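Local coordinates for oxygen-independent coproporphyrinogen III oxidase (Escherichia coli, PDB 1OLT), which carries out the anaerobic oxidative decarboxylation of two propionate groups of coproporphyrinogen III to give protoporphyrinogen IX in heme biosynthesis, using an iron-sulfur cluster and S-adenosylmethionine, at residues 36-41 against 94-99; 308-313 against 329-334; 368-373 against 438-443. All coordinates share one frame; numbering follows the deposited sequence.

Interaction 1 (36-41 against 94-99); sequences FGEQAF and VHRAPL
Glu38 of helix 38-45 and Arg96 of helix 80-96 face each other and form an end-on, two-pronged salt bridge. Arg96 NH1 donates to Glu38 OE2 at 2.9 Å and Arg96 NH2 to Glu38 OE1 at 3.0 Å. Each carboxylate oxygen receives its N-H on the syn lone pair, and both bonds run nearly straight. The carboxylate and guanidinium planes lie only 16° apart, as this pairing favours. Asn355 and Leu357 touch both partners from outside.

The second kind of contact is made over the flat face of the arginine. Phe41 CE2 sits above the centre of the guanidinium, 3.4 Å from Arg96 CZ, while Arg96 NH2 lies over the ring close to its rim, 3.5 Å from Phe41 CD2. Ring and guanidinium are nearly parallel. With CG anti to the backbone N (chi1 -176°), the Phe41 ring is carried out toward Arg96.

Apolar packing is slight: Leu99 CD1 meets the edge of the same ring, 4.2 Å from Phe41 CE2.

Carboxylate at its edge and ring over its face together fix the guanidinium in rotation and tilt. The buried arginine has a carboxylate to balance its charge, which would probably favour the ionised form of both groups where this N-terminal helix meets the radical SAM core.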
loop_
_atom_site.group_PDB
_atom_site.type_symbol
_atom_site.label_atom_id
_atom_site.label_comp_id
_atom_site.label_asym_id
_atom_site.label_seq_id
_atom_site.Cartn_x
_atom_site.Cartn_y
_atom_site.Cartn_z
ATOM N N PHE A 36 6.715 16.423 16.832
ATOM C CA PHE A 36 5.767 15.416 17.325
ATOM C C PHE A 36 6.497 14.361 18.149
ATOM O O PHE A 36 7.264 13.521 17.632
ATOM C CB PHE A 36 5.034 14.740 16.153
ATOM C CG PHE A 36 3.910 13.827 16.569
ATOM C CD1 PHE A 36 4.154 12.519 16.949
ATOM C CD2 PHE A 36 2.587 14.265 16.531
ATOM C CE1 PHE A 36 3.092 11.644 17.319
ATOM C CE2 PHE A 36 1.534 13.393 16.914
ATOM C CZ PHE A 36 1.802 12.097 17.312
ATOM N N GLY A 37 6.235 14.403 19.424
ATOM C CA GLY A 37 6.958 13.610 20.372
ATOM C C GLY A 37 6.105 12.554 21.066
ATOM O O GLY A 37 4.948 12.245 20.721
ATOM N N GLU A 38 6.717 12.030 22.106
ATOM C CA GLU A 38 6.200 10.903 22.818
ATOM C C GLU A 38 4.910 11.225 23.472
ATOM O O GLU A 38 4.046 10.362 23.546
ATOM C CB GLU A 38 7.196 10.502 23.869
ATOM C CG GLU A 38 6.826 9.254 24.621
ATOM C CD GLU A 38 6.677 8.020 23.751
ATOM O OE1 GLU A 38 7.131 7.962 22.575
ATOM O OE2 GLU A 38 6.109 7.070 24.285
ATOM N N GLN A 39 4.720 12.453 23.953
ATOM C CA GLN A 39 3.476 12.671 24.629
ATOM C C GLN A 39 2.336 12.659 23.584
ATOM O O GLN A 39 1.239 12.178 23.851
ATOM C CB GLN A 39 3.541 13.958 25.550
ATOM C CG GLN A 39 4.540 13.797 26.764
ATOM C CD GLN A 39 4.252 12.556 27.636
ATOM O OE1 GLN A 39 3.153 12.440 28.183
ATOM N NE2 GLN A 39 5.228 11.647 27.760
ATOM N N ALA A 40 2.585 13.253 22.415
ATOM C CA ALA A 40 1.521 13.380 21.416
ATOM C C ALA A 40 1.127 11.994 21.041
ATOM O O ALA A 40 -0.036 11.696 20.854
ATOM C CB ALA A 40 2.005 14.147 20.181
ATOM N N PHE A 41 2.115 11.100 21.007
ATOM C CA PHE A 41 1.853 9.737 20.671
ATOM C C PHE A 41 0.966 9.084 21.727
ATOM O O PHE A 41 0.026 8.353 21.416
ATOM C CB PHE A 41 3.193 8.942 20.502
ATOM C CG PHE A 41 3.013 7.577 20.063
ATOM C CD1 PHE A 41 2.805 7.306 18.742
ATOM C CD2 PHE A 41 3.034 6.531 20.957
ATOM C CE1 PHE A 41 2.640 5.992 18.287
ATOM C CE2 PHE A 41 2.856 5.192 20.524
ATOM C CZ PHE A 41 2.665 4.925 19.203
ATOM N N VAL A 94 8.078 -5.026 23.202
ATOM C CA VAL A 94 8.009 -5.099 24.651
ATOM C C VAL A 94 7.663 -3.746 25.291
ATOM O O VAL A 94 6.965 -3.691 26.261
ATOM C CB VAL A 94 9.394 -5.715 25.167
ATOM C CG1 VAL A 94 9.788 -5.196 26.403
ATOM C CG2 VAL A 94 9.265 -7.280 25.129
ATOM N N HIS A 95 8.150 -2.657 24.704
ATOM C CA HIS A 95 7.849 -1.335 25.192
ATOM C C HIS A 95 6.485 -0.740 24.708
ATOM O O HIS A 95 5.853 -0.084 25.467
ATOM C CB HIS A 95 9.005 -0.395 24.867
ATOM C CG HIS A 95 10.267 -0.744 25.619
ATOM N ND1 HIS A 95 10.722 0.004 26.688
ATOM C CD2 HIS A 95 11.151 -1.773 25.477
ATOM C CE1 HIS A 95 11.840 -0.540 27.161
ATOM N NE2 HIS A 95 12.111 -1.622 26.459
ATOM N N ARG A 96 6.069 -1.000 23.471
ATOM C CA ARG A 96 4.846 -0.412 22.889
ATOM C C ARG A 96 3.603 -1.215 23.182
ATOM O O ARG A 96 2.556 -0.643 23.514
ATOM C CB ARG A 96 4.953 -0.238 21.380
ATOM C CG ARG A 96 5.813 0.903 20.953
ATOM C CD ARG A 96 5.225 2.198 21.417
ATOM N NE ARG A 96 5.760 3.409 20.821
ATOM C CZ ARG A 96 6.028 4.540 21.491
ATOM N NH1 ARG A 96 5.965 4.608 22.810
ATOM N NH2 ARG A 96 6.445 5.614 20.829
ATOM N N ALA A 97 3.719 -2.522 23.146
ATOM C CA ALA A 97 2.562 -3.381 23.317
ATOM C C ALA A 97 1.715 -3.213 24.593
ATOM O O ALA A 97 0.487 -3.335 24.493
ATOM C CB ALA A 97 2.944 -4.825 23.108
ATOM N N PRO A 98 2.290 -2.947 25.776
ATOM C CA PRO A 98 1.449 -2.686 26.949
ATOM C C PRO A 98 0.511 -1.487 26.787
ATOM O O PRO A 98 -0.509 -1.454 27.440
ATOM C CB PRO A 98 2.454 -2.450 28.104
ATOM C CG PRO A 98 3.737 -3.130 27.633
ATOM C CD PRO A 98 3.738 -2.967 26.117
ATOM N N LEU A 99 0.844 -0.544 25.913
ATOM C CA LEU A 99 -0.037 0.599 25.633
ATOM C C LEU A 99 -1.365 0.141 24.983
ATOM O O LEU A 99 -2.358 0.843 25.033
ATOM C CB LEU A 99 0.656 1.613 24.726
ATOM C CG LEU A 99 1.967 2.214 25.223
ATOM C CD1 LEU A 99 2.502 3.083 24.174
ATOM C CD2 LEU A 99 1.793 2.982 26.515
#

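Interaction 2 (308-313 against 329-334); sequences RNFQGY and ISMIGD. With SAM (S-adenosylmethionine), chain D.
Asn309 OD1 is gripped by two backbone amides of its own loop in the conformer described, one of two modelled, while Asn309 CB packs against Met331 CE at 3.4 Å. Gln311 N donates to Asn309 OD1 at 2.9 Å, in the carbonyl plane and on a lone pair, which makes an Asx turn; Gly312 N reaches the same oxygen at 3.2 Å from above that plane. The tight turn between strands 307-308 and 313-314 presents Phe310 to strand 329-332.

Ile329 CD1 lies over one face of the Phe310 ring in a CH-pi contact, 4.0 Å from the centroid and 19° off the normal. Met331 makes a Met-aromatic contact at a slant: its SD is 3.2 Å from Phe310 CE2, a tight approach. Its chain runs extended to the sulfur and then bends (chi3 -44°), turning the methyl onto Asn309.

The strand also reads the adenine of S-adenosylmethionine with its backbone. Ile329 N donates to SAM N1 at 2.8 Å, and SAM N6 donates to Ile329 O at 3.0 Å; both bonds are almost straight. Phe310 CB closes on the base at SAM N7, and SAM is also hydrogen-bonded to Gly112 O and Glu145 OE2.

Replacing Phe310 with an alanine would probably leave Ile329 CD1 and Met331 SD without their aromatic partner and open a gap between the loop and strand 329-332, though CB would still lie by the adenine.

Paired bonds to N1 and N6 match an adenine edge, so backbone polarity supplies recognition while Phe310 and Ile329 line the pocket and Met331 backs the Phe310 ring.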
loop_
_atom_site.group_PDB
_atom_site.type_symbol
_atom_site.label_atom_id
_atom_site.label_comp_id
_atom_site.label_asym_id
_atom_site.label_seq_id
_atom_site.Cartn_x
_atom_site.Cartn_y
_atom_site.Cartn_z
ATOM N N ARG A 308 -9.027 2.483 2.987
ATOM C CA ARG A 308 -7.639 2.559 2.562
ATOM C C ARG A 308 -6.656 2.922 3.704
ATOM O O ARG A 308 -6.930 3.792 4.485
ATOM C CB ARG A 308 -7.525 3.597 1.438
ATOM C CG ARG A 308 -6.567 3.178 0.403
ATOM C CD ARG A 308 -6.359 4.176 -0.682
ATOM N NE ARG A 308 -5.004 4.078 -1.233
ATOM C CZ ARG A 308 -4.605 3.116 -2.065
ATOM N NH1 ARG A 308 -5.469 2.173 -2.479
ATOM N NH2 ARG A 308 -3.339 3.092 -2.487
ATOM N N ASN A 309 -5.515 2.237 3.768
ATOM C CA ASN A 309 -4.454 2.584 4.712
ATOM C C ASN A 309 -3.188 2.704 3.908
ATOM O O ASN A 309 -3.258 2.754 2.682
ATOM C CB ASN A 309 -4.375 1.550 5.841
ATOM C CG ASN A 309 -4.343 0.116 5.335
ATOM O OD1 ASN A 309 -3.465 -0.261 4.529
ATOM N ND2 ASN A 309 -5.285 -0.699 5.814
ATOM N N PHE A 310 -2.022 2.744 4.556
ATOM C CA PHE A 310 -0.785 2.851 3.825
ATOM C C PHE A 310 -0.450 1.670 2.967
ATOM O O PHE A 310 0.320 1.815 2.039
ATOM C CB PHE A 310 0.421 3.111 4.802
ATOM C CG PHE A 310 0.574 4.514 5.135
ATOM C CD1 PHE A 310 1.160 5.379 4.221
ATOM C CD2 PHE A 310 0.111 4.999 6.316
ATOM C CE1 PHE A 310 1.313 6.700 4.507
ATOM C CE2 PHE A 310 0.249 6.368 6.638
ATOM C CZ PHE A 310 0.839 7.221 5.748
ATOM N N GLN A 311 -0.923 0.481 3.331
ATOM C CA GLN A 311 -0.627 -0.697 2.549
ATOM C C GLN A 311 -1.565 -0.725 1.339
ATOM O O GLN A 311 -1.211 -1.277 0.368
ATOM C CB GLN A 311 -0.765 -1.975 3.398
ATOM C CG GLN A 311 -0.453 -3.318 2.676
ATOM C CD GLN A 311 0.888 -3.367 2.017
ATOM O OE1 GLN A 311 1.802 -2.706 2.451
ATOM N NE2 GLN A 311 1.020 -4.199 0.946
ATOM N N GLY A 312 -2.726 -0.078 1.398
ATOM C CA GLY A 312 -3.648 -0.050 0.261
ATOM C C GLY A 312 -5.097 -0.224 0.622
ATOM O O GLY A 312 -5.545 0.094 1.737
ATOM N N TYR A 313 -5.889 -0.685 -0.346
ATOM C CA TYR A 313 -7.308 -0.844 -0.094
ATOM C C TYR A 313 -7.596 -1.941 0.943
ATOM O O TYR A 313 -6.864 -2.925 1.025
ATOM C CB TYR A 313 -8.005 -1.175 -1.386
ATOM C CG TYR A 313 -8.154 -0.017 -2.332
ATOM C CD1 TYR A 313 -8.835 1.134 -1.965
ATOM C CD2 TYR A 313 -7.652 -0.096 -3.591
ATOM C CE1 TYR A 313 -8.996 2.200 -2.869
ATOM C CE2 TYR A 313 -7.840 0.941 -4.516
ATOM C CZ TYR A 313 -8.507 2.092 -4.145
ATOM O OH TYR A 313 -8.651 3.105 -5.083
ATOM N N ILE A 329 5.165 3.520 9.707
ATOM C CA ILE A 329 4.118 4.517 10.021
ATOM C C ILE A 329 2.931 3.961 10.780
ATOM O O ILE A 329 2.410 2.901 10.446
ATOM C CB ILE A 329 3.631 5.216 8.741
ATOM C CG1 ILE A 329 4.799 5.952 8.088
ATOM C CG2 ILE A 329 2.617 6.307 9.065
ATOM C CD1 ILE A 329 4.564 6.322 6.559
ATOM N N SER A 330 2.519 4.691 11.801
ATOM C CA SER A 330 1.333 4.410 12.604
ATOM C C SER A 330 0.257 5.473 12.276
ATOM O O SER A 330 0.618 6.613 12.066
ATOM C CB SER A 330 1.667 4.516 14.082
ATOM O OG SER A 330 2.689 3.616 14.485
ATOM N N MET A 331 -1.022 5.074 12.224
ATOM C CA MET A 331 -2.163 5.952 12.116
ATOM C C MET A 331 -3.073 5.679 13.324
ATOM O O MET A 331 -3.828 4.721 13.342
ATOM C CB MET A 331 -2.902 5.673 10.836
ATOM C CG MET A 331 -1.969 5.944 9.692
ATOM S SD MET A 331 -2.578 5.675 7.982
ATOM C CE MET A 331 -3.530 3.977 8.000
ATOM N N ILE A 332 -2.963 6.527 14.333
ATOM C CA ILE A 332 -3.597 6.261 15.598
ATOM C C ILE A 332 -4.271 7.539 16.127
ATOM O O ILE A 332 -3.650 8.565 16.216
ATOM C CB ILE A 332 -2.549 5.761 16.643
ATOM C CG1 ILE A 332 -1.878 4.439 16.180
ATOM C CG2 ILE A 332 -3.207 5.509 17.971
ATOM C CD1 ILE A 332 -0.788 4.010 17.101
ATOM N N GLY A 333 -5.490 7.441 16.549
ATOM C CA GLY A 333 -6.148 8.560 17.245
ATOM C C GLY A 333 -6.060 9.947 16.564
ATOM O O GLY A 333 -5.608 10.891 17.173
ATOM N N ASP A 334 -6.376 9.986 15.281
ATOM C CA ASP A 334 -6.184 11.156 14.428
ATOM C C ASP A 334 -4.749 11.757 14.429
ATOM O O ASP A 334 -4.580 12.983 14.340
ATOM C CB ASP A 334 -7.259 12.220 14.702
ATOM C CG ASP A 334 -8.687 11.614 14.714
ATOM O OD1 ASP A 334 -9.136 10.909 13.767
ATOM O OD2 ASP A 334 -9.355 11.686 15.693
HETATM N N SAM D . 5.228 2.244 -2.041
HETATM C CA SAM D . 5.257 1.569 -3.352
HETATM C C SAM D . 5.324 2.580 -4.516
HETATM O O SAM D . 6.237 2.595 -5.364
HETATM O OXT SAM D . 4.471 3.477 -4.688
HETATM C CB SAM D . 4.042 0.614 -3.491
HETATM C CG SAM D . 4.034 -0.621 -2.536
HETATM S SD SAM D . 2.819 -0.530 -1.177
HETATM C CE SAM D . 1.434 -1.521 -1.844
HETATM C "C5'" SAM D . 3.327 -1.618 0.208
HETATM C "C4'" SAM D . 4.641 -1.168 0.827
HETATM O "O4'" SAM D . 4.387 0.084 1.444
HETATM C "C3'" SAM D . 5.160 -2.072 1.950
HETATM O "O3'" SAM D . 5.775 -3.241 1.438
HETATM C "C2'" SAM D . 6.038 -1.090 2.675
HETATM O "O2'" SAM D . 7.216 -0.869 1.947
HETATM C "C1'" SAM D . 5.183 0.190 2.639
HETATM N N9 SAM D . 4.287 0.296 3.777
HETATM C C8 SAM D . 3.065 -0.260 3.920
HETATM N N7 SAM D . 2.569 0.080 5.174
HETATM C C5 SAM D . 3.457 0.822 5.783
HETATM C C6 SAM D . 3.482 1.406 7.019
HETATM N N6 SAM D . 2.478 1.343 7.878
HETATM N N1 SAM D . 4.591 2.100 7.345
HETATM C C2 SAM D . 5.629 2.216 6.501
HETATM N N3 SAM D . 5.632 1.628 5.297
HETATM C C4 SAM D . 4.550 0.949 4.942
#

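Interaction 3 (368-373 against 438-443); sequences CIRRDV and MCFDTY
Arg370, on helix 365-380, and Phe440, in a type I beta turn running from Met438 to Asp441, bring their CA atoms to 6.7 Å, the closest CA pair across the contact. Arg370 extends straight from CG to NE, which carries its guanidinium over the chain beyond the turn. There Arg370 NH1 donates to Phe440 O at 3.0 Å. The bond is bent, with an N-H...O angle of 135°; the donor stands above the carbonyl plane, and the oxygen is tilted out of the guanidinium plane. Stronger partners lie outside: Asp403 takes NH1 and Asp366 takes NE in salt bridges.

Thr442 lays its methyl over one face of the same guanidinium, CG2 3.3 Å from Arg370 NE. Its hydroxyl, placed between backbone N and carbonyl carbon (chi1 54°), is hydrogen-bonded to Tyr26 OH.

One helical turn further on, Val373 covers one face of the Phe440 ring. Its CG1 sits over the centre of the face, 3.9 Å from the centroid and 10° off the normal, a CH-pi contact. Phe400 meets this ring edge-to-face, and Phe396 adds to the apolar surroundings.

The chain just after the beta turn is braced in its own right: Asp441 OD1 accepts from Tyr443 N at 2.8 Å, an Asx turn.

Apolar and ionic parts are thus kept side by side. Val373 holds the ring face, while buried Arg370, shared between two aspartates and a carbonyl, is likely to stay charged and ties the last modelled residues of the chain to the first long helix of the HemN C-terminal domain.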
loop_
_atom_site.group_PDB
_atom_site.type_symbol
_atom_site.label_atom_id
_atom_site.label_comp_id
_atom_site.label_asym_id
_atom_site.label_seq_id
_atom_site.Cartn_x
_atom_site.Cartn_y
_atom_site.Cartn_z
ATOM N N CYS A 368 -8.827 16.403 9.416
ATOM C CA CYS A 368 -9.613 15.155 9.560
ATOM C C CYS A 368 -10.768 15.095 8.587
ATOM O O CYS A 368 -11.045 14.049 8.016
ATOM C CB CYS A 368 -10.133 14.991 10.989
ATOM S SG CYS A 368 -8.851 14.515 12.193
ATOM N N ILE A 369 -11.469 16.206 8.442
ATOM C CA ILE A 369 -12.547 16.271 7.495
ATOM C C ILE A 369 -11.957 15.802 6.138
ATOM O O ILE A 369 -12.356 14.815 5.558
ATOM C CB ILE A 369 -13.104 17.735 7.457
ATOM C CG1 ILE A 369 -13.885 18.051 8.766
ATOM C CG2 ILE A 369 -13.949 17.949 6.245
ATOM C CD1 ILE A 369 -13.757 19.544 9.288
ATOM N N ARG A 370 -10.975 16.574 5.682
ATOM C CA ARG A 370 -10.487 16.515 4.328
ATOM C C ARG A 370 -9.924 15.138 4.053
ATOM O O ARG A 370 -10.050 14.627 2.952
ATOM C CB ARG A 370 -9.438 17.597 4.102
ATOM C CG ARG A 370 -9.994 19.045 4.068
ATOM C CD ARG A 370 -8.910 20.068 3.961
ATOM N NE ARG A 370 -9.484 21.415 3.938
ATOM C CZ ARG A 370 -10.058 21.977 2.897
ATOM N NH1 ARG A 370 -10.144 21.365 1.732
ATOM N NH2 ARG A 370 -10.553 23.199 3.029
ATOM N N ARG A 371 -9.322 14.526 5.078
ATOM C CA ARG A 371 -8.927 13.131 4.987
ATOM C C ARG A 371 -10.136 12.284 4.624
ATOM O O ARG A 371 -10.056 11.412 3.747
ATOM C CB ARG A 371 -8.333 12.620 6.319
ATOM C CG ARG A 371 -7.937 11.162 6.323
ATOM C CD ARG A 371 -7.866 10.525 7.712
ATOM N NE ARG A 371 -9.114 10.811 8.378
ATOM C CZ ARG A 371 -9.302 10.973 9.675
ATOM N NH1 ARG A 371 -8.312 10.817 10.552
ATOM N NH2 ARG A 371 -10.525 11.280 10.107
ATOM N N ASP A 372 -11.242 12.518 5.311
ATOM C CA ASP A 372 -12.441 11.715 5.060
ATOM C C ASP A 372 -13.066 12.004 3.671
ATOM O O ASP A 372 -13.577 11.093 3.045
ATOM C CB ASP A 372 -13.508 11.929 6.147
ATOM C CG ASP A 372 -13.062 11.434 7.519
ATOM O OD1 ASP A 372 -12.070 10.689 7.578
ATOM O OD2 ASP A 372 -13.649 11.740 8.587
ATOM N N VAL A 373 -12.993 13.245 3.199
ATOM C CA VAL A 373 -13.428 13.581 1.836
ATOM C C VAL A 373 -12.602 12.802 0.808
ATOM O O VAL A 373 -13.127 12.134 -0.092
ATOM C CB VAL A 373 -13.305 15.097 1.596
ATOM C CG1 VAL A 373 -13.482 15.448 0.130
ATOM C CG2 VAL A 373 -14.344 15.849 2.452
ATOM N N MET A 438 -6.931 16.471 -5.396
ATOM C CA MET A 438 -6.045 17.622 -5.253
ATOM C C MET A 438 -6.804 18.944 -5.041
ATOM O O MET A 438 -6.246 19.894 -4.468
ATOM C CB MET A 438 -5.137 17.744 -6.488
ATOM C CG MET A 438 -3.753 18.350 -6.237
ATOM S SD MET A 438 -2.476 18.021 -7.564
ATOM C CE MET A 438 -3.506 17.505 -9.027
ATOM N N CYS A 439 -8.055 19.022 -5.504
ATOM C CA CYS A 439 -8.873 20.239 -5.281
ATOM C C CYS A 439 -9.176 20.509 -3.811
ATOM O O CYS A 439 -9.503 21.664 -3.426
ATOM C CB CYS A 439 -10.186 20.167 -6.051
ATOM S SG CYS A 439 -9.883 20.063 -7.809
ATOM N N PHE A 440 -9.066 19.453 -3.011
ATOM C CA PHE A 440 -9.304 19.500 -1.583
ATOM C C PHE A 440 -8.032 19.574 -0.713
ATOM O O PHE A 440 -8.117 19.582 0.515
ATOM C CB PHE A 440 -10.178 18.311 -1.180
ATOM C CG PHE A 440 -11.557 18.395 -1.732
ATOM C CD1 PHE A 440 -12.547 19.123 -1.063
ATOM C CD2 PHE A 440 -11.875 17.801 -2.938
ATOM C CE1 PHE A 440 -13.837 19.228 -1.576
ATOM C CE2 PHE A 440 -13.154 17.915 -3.454
ATOM C CZ PHE A 440 -14.144 18.653 -2.761
ATOM N N ASP A 441 -6.858 19.658 -1.330
ATOM C CA ASP A 441 -5.608 19.619 -0.566
ATOM C C ASP A 441 -5.139 21.055 -0.235
ATOM O O ASP A 441 -4.775 21.821 -1.131
ATOM C CB ASP A 441 -4.571 18.830 -1.371
ATOM C CG ASP A 441 -3.287 18.566 -0.597
ATOM O OD1 ASP A 441 -2.986 19.315 0.365
ATOM O OD2 ASP A 441 -2.513 17.637 -0.903
ATOM N N THR A 442 -5.166 21.424 1.044
ATOM C CA THR A 442 -4.773 22.767 1.442
ATOM C C THR A 442 -3.263 22.974 1.428
ATOM O O THR A 442 -2.804 24.102 1.375
ATOM C CB THR A 442 -5.306 23.113 2.839
ATOM O OG1 THR A 442 -4.895 22.114 3.779
ATOM C CG2 THR A 442 -6.827 23.067 2.862
ATOM N N TYR A 443 -2.506 21.889 1.490
ATOM C CA TYR A 443 -1.048 21.967 1.634
ATOM C C TYR A 443 -0.356 22.511 0.377
ATOM O O TYR A 443 0.677 23.210 0.478
ATOM C CB TYR A 443 -0.472 20.611 2.170
ATOM C CG TYR A 443 -0.964 20.400 3.585
ATOM C CD1 TYR A 443 -0.324 21.018 4.659
ATOM C CD2 TYR A 443 -2.134 19.683 3.846
ATOM C CE1 TYR A 443 -0.797 20.876 5.966
ATOM C CE2 TYR A 443 -2.612 19.533 5.159
ATOM C CZ TYR A 443 -1.931 20.124 6.205
ATOM O OH TYR A 443 -2.385 20.009 7.494
#

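In the fold
The three contacts follow one another along the chain, each closing before the next opens. Interaction 1 lies outermost, about 17 Å from interaction 2 centre to centre, and the two touch where Phe41 CE1 packs on Ile332 CD1 at 4.1 Å. Interaction 3 is about 16 Å from interaction 2 between centres, on another flank; they meet through Asp334 CB against Cys368 SG and a long, weak ion pair of Asp334 with Arg371. Interactions 1 and 3 do not touch. The small antiparallel sheet 329-332, 335-339, 357-362 is the common element: helix 38-45 packs on it, helix 365-380 follows it, and its edge strand binds S-adenosylmethionine, which of the three contacts only interaction 2 touches.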